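Local coordinates for protein PspGI restriction endonuclease (Pyrococcus sp. GI-H, PDB 3BM3) that probably cuts double-stranded DNA at a specific sequence as a type II restriction endonuclease, flipping bases when it binds its substrate, at residues F115-E120 / D252-L257. The protein carries 2 engineered substitutions. Residues are numbered along the deposited sequence; the frame is centred on the assembly and turned at random.
Sequences FGIRYE and DIIQFL
Ile-117 CG2 lies 3.5 Å from Ile-253 CG2, gamma-methyl to gamma-methyl. The two side chains cross at about a right angle. Ile-117 also brings its CD1 to 3.9 Å from CB of Ile-253. With CG1 anti to the carbonyl carbon (chi1 -64°), Ile-117 presents both branches to the helix. Beside this pair, the CD1 methyl of Ile-254 reaches CD1 of the Phe-115 ring at 3.9 Å, approaching obliquely.

Gly-116 ends helix 85-115 in a Schellman motif with positive phi, and the chain then turns Ile-117 toward helix 249-259. Ile-141 of strand 139-141 touches both Ile-117 and Ile-253, and Leu-112 packs on Ile-117 from helix 85-115. Asp-252 ties helix 249-259 to the sheet through salt bridges to Arg-211 and Arg-244. Cutting Ile-117 back to an alanine would probably leave Ile-253 CG2 without its nearest partner across the contact and open a gap between loop and helix.

The contact joins this loop to the chain's last helix beside the central sheet, probably of the PD-(D/E)XK nuclease fold. Its nearest atom is about 12 Å from the bound DNA. No hydrogen bond or salt bridge links the segments, so apolar shape probably sets how the loop sits.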
loop_
_atom_site.group_PDB
_atom_site.type_symbol
_atom_site.label_atom_id
_atom_site.label_comp_id
_atom_site.label_asym_id
_atom_site.label_seq_id
_atom_site.Cartn_x
_atom_site.Cartn_y
_atom_site.Cartn_z
ATOM N N PHE C 115 -3.507 -25.592 -15.475
ATOM C CA PHE C 115 -4.653 -26.259 -14.901
ATOM C C PHE C 115 -5.932 -26.074 -15.705
ATOM O O PHE C 115 -6.956 -26.641 -15.341
ATOM C CB PHE C 115 -4.864 -25.799 -13.457
ATOM C CG PHE C 115 -3.819 -26.278 -12.511
ATOM C CD1 PHE C 115 -3.895 -27.533 -11.954
ATOM C CD2 PHE C 115 -2.750 -25.501 -12.196
ATOM C CE1 PHE C 115 -2.905 -27.978 -11.083
ATOM C CE2 PHE C 115 -1.770 -25.926 -11.346
ATOM C CZ PHE C 115 -1.838 -27.162 -10.776
ATOM N N GLY C 116 -5.868 -25.306 -16.789
ATOM C CA GLY C 116 -7.024 -25.030 -17.641
ATOM C C GLY C 116 -8.019 -24.123 -16.965
ATOM O O GLY C 116 -9.196 -24.171 -17.269
ATOM N N ILE C 117 -7.561 -23.334 -16.000
ATOM C CA ILE C 117 -8.442 -22.446 -15.280
ATOM C C ILE C 117 -8.587 -21.231 -16.134
ATOM O O ILE C 117 -7.606 -20.525 -16.386
ATOM C CB ILE C 117 -7.888 -22.075 -13.899
ATOM C CG1 ILE C 117 -7.796 -23.344 -13.036
ATOM C CG2 ILE C 117 -8.725 -20.968 -13.211
ATOM C CD1 ILE C 117 -6.951 -23.169 -11.789
ATOM N N ARG C 118 -9.816 -20.953 -16.534
ATOM C CA ARG C 118 -10.081 -19.737 -17.263
ATOM C C ARG C 118 -10.103 -18.587 -16.311
ATOM O O ARG C 118 -10.570 -18.706 -15.185
ATOM C CB ARG C 118 -11.405 -19.817 -18.004
ATOM C CG ARG C 118 -11.333 -20.780 -19.193
ATOM C CD ARG C 118 -12.682 -20.891 -19.863
ATOM N NE ARG C 118 -12.654 -21.787 -21.026
ATOM C CZ ARG C 118 -12.650 -23.118 -20.979
ATOM N NH1 ARG C 118 -12.665 -23.761 -19.809
ATOM N NH2 ARG C 118 -12.635 -23.807 -22.117
ATOM N N TYR C 119 -9.581 -17.476 -16.782
ATOM C CA TYR C 119 -9.468 -16.296 -15.964
ATOM C C TYR C 119 -9.505 -15.077 -16.859
ATOM O O TYR C 119 -9.334 -15.156 -18.072
ATOM C CB TYR C 119 -8.164 -16.292 -15.157
ATOM C CG TYR C 119 -6.971 -16.132 -16.054
ATOM C CD1 TYR C 119 -6.501 -14.871 -16.385
ATOM C CD2 TYR C 119 -6.364 -17.243 -16.635
ATOM C CE1 TYR C 119 -5.435 -14.710 -17.261
ATOM C CE2 TYR C 119 -5.295 -17.092 -17.508
ATOM C CZ TYR C 119 -4.854 -15.818 -17.819
ATOM O OH TYR C 119 -3.800 -15.658 -18.690
ATOM N N GLU C 120 -9.724 -13.947 -16.220
ATOM C CA GLU C 120 -9.451 -12.675 -16.810
ATOM C C GLU C 120 -8.633 -11.860 -15.839
ATOM O O GLU C 120 -8.831 -11.904 -14.633
ATOM C CB GLU C 120 -10.728 -11.948 -17.201
ATOM C CG GLU C 120 -11.376 -12.608 -18.381
ATOM C CD GLU C 120 -12.669 -11.979 -18.779
ATOM O OE1 GLU C 120 -13.307 -11.285 -17.970
ATOM O OE2 GLU C 120 -13.042 -12.216 -19.924
ATOM N N ASP C 252 -8.158 -25.701 -5.486
ATOM C CA ASP C 252 -9.284 -25.028 -4.827
ATOM C C ASP C 252 -10.167 -24.348 -5.866
ATOM O O ASP C 252 -11.395 -24.370 -5.779
ATOM C CB ASP C 252 -8.781 -24.003 -3.831
ATOM C CG ASP C 252 -8.221 -24.607 -2.556
ATOM O OD1 ASP C 252 -8.254 -25.843 -2.384
ATOM O OD2 ASP C 252 -7.770 -23.808 -1.695
ATOM N N ILE C 253 -9.541 -23.732 -6.856
ATOM C CA ILE C 253 -10.294 -23.077 -7.911
ATOM C C ILE C 253 -11.053 -24.138 -8.713
ATOM O O ILE C 253 -12.240 -24.003 -8.999
ATOM C CB ILE C 253 -9.382 -22.306 -8.859
ATOM C CG1 ILE C 253 -8.805 -21.079 -8.158
ATOM C CG2 ILE C 253 -10.153 -21.860 -10.092
ATOM C CD1 ILE C 253 -7.557 -20.525 -8.888
ATOM N N ILE C 254 -10.338 -25.196 -9.067
ATOM C CA ILE C 254 -10.949 -26.324 -9.813
ATOM C C ILE C 254 -12.178 -26.836 -9.054
ATOM O O ILE C 254 -13.245 -27.046 -9.639
ATOM C CB ILE C 254 -9.938 -27.462 -10.034
ATOM C CG1 ILE C 254 -8.943 -27.055 -11.144
ATOM C CG2 ILE C 254 -10.669 -28.748 -10.444
ATOM C CD1 ILE C 254 -7.674 -27.863 -11.180
ATOM N N GLN C 255 -12.040 -27.047 -7.756
ATOM C CA GLN C 255 -13.148 -27.595 -6.963
ATOM C C GLN C 255 -14.293 -26.603 -6.829
ATOM O O GLN C 255 -15.474 -26.965 -6.848
ATOM C CB GLN C 255 -12.673 -28.001 -5.581
ATOM C CG GLN C 255 -11.579 -29.071 -5.589
ATOM C CD GLN C 255 -12.021 -30.356 -6.244
ATOM O OE1 GLN C 255 -13.166 -30.758 -6.105
ATOM N NE2 GLN C 255 -11.106 -31.022 -6.936
ATOM N N PHE C 256 -13.939 -25.339 -6.680
ATOM C CA PHE C 256 -14.931 -24.301 -6.677
ATOM C C PHE C 256 -15.706 -24.302 -7.987
ATOM O O PHE C 256 -16.918 -24.289 -7.975
ATOM C CB PHE C 256 -14.284 -22.937 -6.479
ATOM C CG PHE C 256 -15.244 -21.817 -6.593
ATOM C CD1 PHE C 256 -15.888 -21.312 -5.467
ATOM C CD2 PHE C 256 -15.513 -21.260 -7.839
ATOM C CE1 PHE C 256 -16.795 -20.264 -5.600
ATOM C CE2 PHE C 256 -16.416 -20.255 -7.983
ATOM C CZ PHE C 256 -17.064 -19.742 -6.858
ATOM N N LEU C 257 -15.011 -24.327 -9.114
ATOM C CA LEU C 257 -15.685 -24.234 -10.422
ATOM C C LEU C 257 -16.526 -25.480 -10.685
ATOM O O LEU C 257 -17.611 -25.369 -11.232
ATOM C CB LEU C 257 -14.677 -24.028 -11.546
ATOM C CG LEU C 257 -13.971 -22.664 -11.529
ATOM C CD1 LEU C 257 -12.866 -22.662 -12.553
ATOM C CD2 LEU C 257 -14.958 -21.506 -11.745
#